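Local coordinates for protein adenine phosphoribosyltransferase, putative (Trypanosoma brucei brucei, PDB 5VN4) that probably catalyses the transfer of a phosphoribosyl group from 5-phospho-alpha-D-ribose 1-diphosphate to adenine, giving AMP and diphosphate in purine salvage, at residues L177-G191 against Y203-L217. Numbering follows the deposited sequence. Where two conformers were deposited one is given.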
loop_
_atom_site.group_PDB
_atom_site.type_symbol
_atom_site.label_atom_id
_atom_site.label_comp_id
_atom_site.label_asym_id
_atom_site.label_seq_id
_atom_site.Cartn_x
_atom_site.Cartn_y
_atom_site.Cartn_z
ATOM N N LEU A 177 -15.313 -16.350 2.676
ATOM C CA LEU A 177 -13.900 -16.098 2.927
ATOM C C LEU A 177 -13.133 -17.348 2.512
ATOM O O LEU A 177 -13.263 -18.406 3.138
ATOM C CB LEU A 177 -13.667 -15.749 4.396
ATOM C CG LEU A 177 -12.211 -15.485 4.799
ATOM C CD1 LEU A 177 -11.571 -14.396 3.934
ATOM C CD2 LEU A 177 -12.109 -15.124 6.272
ATOM N N VAL A 178 -12.360 -17.233 1.432
ATOM C CA VAL A 178 -11.659 -18.389 0.886
ATOM C C VAL A 178 -10.377 -18.670 1.657
ATOM O O VAL A 178 -10.080 -19.823 1.990
ATOM C CB VAL A 178 -11.395 -18.165 -0.614
ATOM C CG1 VAL A 178 -10.596 -19.321 -1.205
ATOM C CG2 VAL A 178 -12.709 -17.981 -1.357
ATOM N N GLU A 179 -9.594 -17.634 1.943
ATOM C CA GLU A 179 -8.278 -17.825 2.520
ATOM C C GLU A 179 -7.831 -16.507 3.115
ATOM O O GLU A 179 -8.257 -15.430 2.681
ATOM C CB GLU A 179 -7.290 -18.265 1.431
ATOM C CG GLU A 179 -5.911 -18.621 1.900
ATOM C CD GLU A 179 -5.193 -19.493 0.898
ATOM O OE1 GLU A 179 -5.555 -20.683 0.783
ATOM O OE2 GLU A 179 -4.269 -18.994 0.231
ATOM N N VAL A 180 -6.957 -16.620 4.110
ATOM C CA VAL A 180 -6.230 -15.510 4.702
ATOM C C VAL A 180 -4.772 -15.669 4.290
ATOM O O VAL A 180 -4.204 -16.758 4.434
ATOM C CB VAL A 180 -6.383 -15.568 6.232
ATOM C CG1 VAL A 180 -5.283 -14.804 6.938
ATOM C CG2 VAL A 180 -7.775 -15.078 6.642
ATOM N N ALA A 181 -4.177 -14.600 3.753
ATOM C CA ALA A 181 -2.840 -14.649 3.165
ATOM C C ALA A 181 -1.917 -13.622 3.808
ATOM O O ALA A 181 -2.325 -12.493 4.096
ATOM C CB ALA A 181 -2.886 -14.371 1.656
ATOM N N GLY A 182 -0.652 -14.006 3.989
ATOM C CA GLY A 182 0.364 -13.076 4.445
ATOM C C GLY A 182 1.745 -13.560 4.054
ATOM O O GLY A 182 1.910 -14.642 3.487
ATOM N N ILE A 183 2.754 -12.752 4.382
ATOM C CA ILE A 183 4.130 -13.177 4.145
ATOM C C ILE A 183 4.863 -13.643 5.400
ATOM O O ILE A 183 5.867 -14.362 5.276
ATOM C CB ILE A 183 4.969 -12.160 3.337
ATOM C CG1 ILE A 183 5.088 -10.814 4.068
ATOM C CG2 ILE A 183 4.383 -12.011 1.937
ATOM C CD1 ILE A 183 6.082 -9.861 3.409
ATOM N N LEU A 184 4.381 -13.286 6.595
ATOM C CA LEU A 184 5.040 -13.664 7.843
ATOM C C LEU A 184 3.979 -13.992 8.880
ATOM O O LEU A 184 3.161 -13.136 9.228
ATOM C CB LEU A 184 5.939 -12.528 8.344
ATOM C CG LEU A 184 6.596 -12.763 9.703
ATOM C CD1 LEU A 184 7.524 -13.964 9.680
ATOM C CD2 LEU A 184 7.345 -11.527 10.121
ATOM N N GLY A 185 3.996 -15.226 9.371
ATOM C CA GLY A 185 3.090 -15.639 10.428
ATOM C C GLY A 185 3.883 -15.980 11.667
ATOM O O GLY A 185 4.826 -16.777 11.598
ATOM N N LEU A 186 3.552 -15.364 12.801
ATOM C CA LEU A 186 4.255 -15.655 14.051
ATOM C C LEU A 186 3.430 -16.734 14.740
ATOM O O LEU A 186 2.516 -16.452 15.519
ATOM C CB LEU A 186 4.401 -14.392 14.887
ATOM C CG LEU A 186 5.102 -13.228 14.162
ATOM C CD1 LEU A 186 5.175 -11.996 15.036
ATOM C CD2 LEU A 186 6.490 -13.630 13.686
ATOM N N THR A 187 3.735 -17.998 14.426
ATOM C CA THR A 187 2.794 -19.065 14.769
ATOM C C THR A 187 2.673 -19.268 16.270
ATOM O O THR A 187 1.633 -19.738 16.738
ATOM C CB THR A 187 3.121 -20.374 14.045
ATOM O OG1 THR A 187 4.314 -20.952 14.581
ATOM C CG2 THR A 187 3.302 -20.133 12.553
ATOM N N PHE A 188 3.703 -18.903 17.038
ATOM C CA PHE A 188 3.619 -19.050 18.487
ATOM C C PHE A 188 2.528 -18.177 19.094
ATOM O O PHE A 188 2.087 -18.448 20.216
ATOM C CB PHE A 188 4.983 -18.787 19.148
ATOM C CG PHE A 188 5.504 -17.386 18.963
ATOM C CD1 PHE A 188 5.211 -16.391 19.884
ATOM C CD2 PHE A 188 6.314 -17.070 17.881
ATOM C CE1 PHE A 188 5.707 -15.096 19.712
ATOM C CE2 PHE A 188 6.810 -15.783 17.708
ATOM C CZ PHE A 188 6.502 -14.796 18.626
ATOM N N LEU A 189 2.075 -17.145 18.377
ATOM C CA LEU A 189 0.971 -16.308 18.829
ATOM C C LEU A 189 -0.398 -16.866 18.455
ATOM O O LEU A 189 -1.413 -16.296 18.868
ATOM C CB LEU A 189 1.125 -14.872 18.303
ATOM C CG LEU A 189 2.381 -14.134 18.789
ATOM C CD1 LEU A 189 2.489 -12.773 18.119
ATOM C CD2 LEU A 189 2.382 -13.974 20.301
ATOM N N LYS A 190 -0.449 -17.951 17.681
ATOM C CA LYS A 190 -1.704 -18.629 17.357
ATOM C C LYS A 190 -2.749 -17.647 16.821
ATOM O O LYS A 190 -3.891 -17.589 17.285
ATOM C CB LYS A 190 -2.214 -19.445 18.548
ATOM C CG LYS A 190 -1.216 -20.506 19.011
ATOM C CD LYS A 190 -1.741 -21.327 20.181
ATOM C CE LYS A 190 -0.693 -22.324 20.658
ATOM N NZ LYS A 190 -0.263 -23.255 19.572
ATOM N N GLY A 191 -2.340 -16.869 15.817
ATOM C CA GLY A 191 -3.175 -15.824 15.240
ATOM C C GLY A 191 -4.363 -16.318 14.445
ATOM O O GLY A 191 -5.209 -15.502 14.070
ATOM N N TYR A 203 -15.892 -19.412 10.687
ATOM C CA TYR A 203 -14.774 -19.350 9.752
ATOM C C TYR A 203 -13.642 -20.314 10.102
ATOM O O TYR A 203 -12.512 -20.128 9.646
ATOM C CB TYR A 203 -14.284 -17.906 9.610
ATOM C CG TYR A 203 -15.401 -17.009 9.104
ATOM C CD1 TYR A 203 -15.721 -16.952 7.747
ATOM C CD2 TYR A 203 -16.178 -16.267 9.990
ATOM C CE1 TYR A 203 -16.779 -16.163 7.289
ATOM C CE2 TYR A 203 -17.211 -15.473 9.545
ATOM C CZ TYR A 203 -17.511 -15.424 8.200
ATOM O OH TYR A 203 -18.563 -14.638 7.778
ATOM N N SER A 204 -13.919 -21.353 10.898
ATOM C CA SER A 204 -12.858 -22.271 11.296
ATOM C C SER A 204 -12.290 -23.072 10.127
ATOM O O SER A 204 -11.185 -23.615 10.251
ATOM C CB SER A 204 -13.349 -23.216 12.391
ATOM O OG SER A 204 -14.406 -24.022 11.909
ATOM N N ASN A 205 -12.997 -23.154 8.998
ATOM C CA ASN A 205 -12.486 -23.872 7.837
ATOM C C ASN A 205 -11.670 -22.990 6.883
ATOM O O ASN A 205 -11.408 -23.407 5.746
ATOM C CB ASN A 205 -13.614 -24.617 7.108
ATOM C CG ASN A 205 -14.504 -23.699 6.318
ATOM O OD1 ASN A 205 -14.540 -22.490 6.549
ATOM N ND2 ASN A 205 -15.235 -24.273 5.372
ATOM N N VAL A 206 -11.225 -21.816 7.326
ATOM C CA VAL A 206 -10.509 -20.875 6.467
ATOM C C VAL A 206 -9.010 -21.058 6.702
ATOM O O VAL A 206 -8.530 -20.767 7.805
ATOM C CB VAL A 206 -10.929 -19.427 6.737
ATOM C CG1 VAL A 206 -10.045 -18.470 5.926
ATOM C CG2 VAL A 206 -12.395 -19.232 6.395
ATOM N N PRO A 207 -8.243 -21.502 5.711
ATOM C CA PRO A 207 -6.791 -21.610 5.910
ATOM C C PRO A 207 -6.129 -20.244 6.028
ATOM O O PRO A 207 -6.494 -19.290 5.333
ATOM C CB PRO A 207 -6.308 -22.342 4.650
ATOM C CG PRO A 207 -7.541 -23.013 4.095
ATOM C CD PRO A 207 -8.682 -22.078 4.429
ATOM N N PHE A 208 -5.155 -20.157 6.935
ATOM C CA PHE A 208 -4.191 -19.065 6.972
ATOM C C PHE A 208 -2.933 -19.545 6.264
ATOM O O PHE A 208 -2.410 -20.613 6.588
ATOM C CB PHE A 208 -3.816 -18.717 8.416
ATOM C CG PHE A 208 -4.797 -17.809 9.127
ATOM C CD1 PHE A 208 -6.168 -17.988 9.024
ATOM C CD2 PHE A 208 -4.324 -16.805 9.954
ATOM C CE1 PHE A 208 -7.044 -17.148 9.716
ATOM C CE2 PHE A 208 -5.183 -15.966 10.648
ATOM C CZ PHE A 208 -6.550 -16.138 10.536
ATOM N N VAL A 209 -2.438 -18.751 5.319
ATOM C CA VAL A 209 -1.239 -19.084 4.559
ATOM C C VAL A 209 -0.265 -17.921 4.699
ATOM O O VAL A 209 -0.506 -16.839 4.152
ATOM C CB VAL A 209 -1.567 -19.347 3.085
ATOM C CG1 VAL A 209 -0.291 -19.558 2.279
ATOM C CG2 VAL A 209 -2.519 -20.536 2.952
ATOM N N THR A 210 0.821 -18.125 5.446
ATOM C CA THR A 210 1.851 -17.103 5.591
ATOM C C THR A 210 3.160 -17.685 5.090
ATOM O O THR A 210 3.630 -18.698 5.614
ATOM C CB THR A 210 1.989 -16.629 7.042
ATOM O OG1 THR A 210 2.330 -17.726 7.895
ATOM C CG2 THR A 210 0.694 -16.002 7.535
ATOM N N LEU A 211 3.750 -17.046 4.081
ATOM C CA LEU A 211 4.854 -17.675 3.356
ATOM C C LEU A 211 5.999 -18.079 4.281
ATOM O O LEU A 211 6.490 -19.213 4.208
ATOM C CB LEU A 211 5.346 -16.765 2.230
ATOM C CG LEU A 211 4.306 -16.519 1.136
ATOM C CD1 LEU A 211 4.945 -15.760 -0.034
ATOM C CD2 LEU A 211 3.659 -17.817 0.660
ATOM N N VAL A 212 6.458 -17.167 5.141
ATOM C CA VAL A 212 7.457 -17.562 6.128
ATOM C C VAL A 212 6.907 -17.363 7.537
ATOM O O VAL A 212 5.739 -16.978 7.718
ATOM C CB VAL A 212 8.850 -16.934 5.887
ATOM C CG1 VAL A 212 9.410 -17.416 4.549
ATOM C CG2 VAL A 212 8.794 -15.418 5.938
ATOM N N ASP A 213 7.727 -17.672 8.538
ATOM C CA ASP A 213 7.291 -17.735 9.924
ATOM C C ASP A 213 8.402 -17.178 10.800
ATOM O O ASP A 213 9.402 -16.640 10.309
ATOM C CB ASP A 213 6.866 -19.162 10.302
ATOM C CG ASP A 213 8.010 -20.161 10.233
ATOM O OD1 ASP A 213 9.167 -19.737 10.012
ATOM O OD2 ASP A 213 7.751 -21.372 10.417
ATOM N N GLU A 214 8.234 -17.346 12.115
ATOM C CA GLU A 214 9.175 -16.779 13.076
ATOM C C GLU A 214 10.597 -17.316 12.925
ATOM O O GLU A 214 11.537 -16.686 13.425
ATOM C CB GLU A 214 8.673 -16.998 14.510
ATOM C CG GLU A 214 8.414 -18.453 14.897
ATOM C CD GLU A 214 6.969 -18.883 14.675
ATOM O OE1 GLU A 214 6.392 -18.512 13.638
ATOM O OE2 GLU A 214 6.395 -19.596 15.540
ATOM N N THR A 215 10.790 -18.461 12.262
ATOM C CA THR A 215 12.153 -18.962 12.101
ATOM C C THR A 215 12.983 -18.073 11.187
ATOM O O THR A 215 14.213 -18.183 11.195
ATOM C CB THR A 215 12.171 -20.403 11.582
ATOM O OG1 THR A 215 11.724 -20.441 10.222
ATOM C CG2 THR A 215 11.304 -21.304 12.437
ATOM N N VAL A 216 12.344 -17.206 10.396
ATOM C CA VAL A 216 13.091 -16.270 9.560
ATOM C C VAL A 216 13.758 -15.182 10.393
ATOM O O VAL A 216 14.705 -14.540 9.924
ATOM C CB VAL A 216 12.184 -15.686 8.454
ATOM C CG1 VAL A 216 11.388 -14.488 8.966
ATOM C CG2 VAL A 216 12.992 -15.316 7.224
ATOM N N LEU A 217 13.294 -14.969 11.626
ATOM C CA LEU A 217 13.795 -13.897 12.489
ATOM C C LEU A 217 14.914 -14.407 13.402
ATOM O O LEU A 217 14.861 -14.327 14.630
ATOM C CB LEU A 217 12.644 -13.287 13.283
ATOM C CG LEU A 217 11.462 -12.794 12.442
ATOM C CD1 LEU A 217 10.383 -12.184 13.322
ATOM C CD2 LEU A 217 11.910 -11.798 11.383
HETATM O O HOH W 1 6.170 -22.484 12.527
#
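The carboxylate of Glu214 grips the start of the short 3-10 segment 187-189. Its OE1 accepts from the backbone N of Thr187 at 2.8 Å, and that N-H comes from above the carboxylate plane. Thr187 OG1 donates to the other oxygen, OE2, at 2.7 Å, on the syn side. A weak bond from Phe188 N also reaches OE2. The Glu214 chain is bent at chi2 (-93°), which brings the carboxylate to the backbone N atoms of Thr187 and Phe188; OE2 also lies at the edge of the Phe188 ring. A water donates to both Thr187 OG1 and Asp213 OD2. Asp213 OD1 forms an Asx turn with Thr215 N and a salt bridge with Arg28.

Backbone bonds join the strands in parallel. Val180 N donates to Pro207 O in an almost straight hydrogen bond (N-H...O 176°), and Val209 N to Val180 O at 2.8 Å. The ladder carries on through the corners at Ile183 and Leu211-Val212: Leu211 N bonds to Gly182 O, Val212 N to Ile183 O, and Gly185 N to Val212 O. These strands are neighbours in the central sheet of the type I phosphoribosyltransferase fold. Helix 192-197 links them in a beta-alpha-beta unit.

On one side of the sheet, Val180 CG1 sits over the centre of the Phe208 ring, 3.6 Å from its centroid, in a CH-pi contact. His196 also packs on Phe208, ring edge to face. The extended Glu179 chain crosses Val209 obliquely, its CD 3.5 Å from Val209 CG2; Arg73 and Tyr74 hold OE2. Leu177 crosses Val206 at about a right angle. Leu186 CD2 packs on Leu217 CD1 at 4.2 Å, and the Leu186 side chain also lines the adenine pocket.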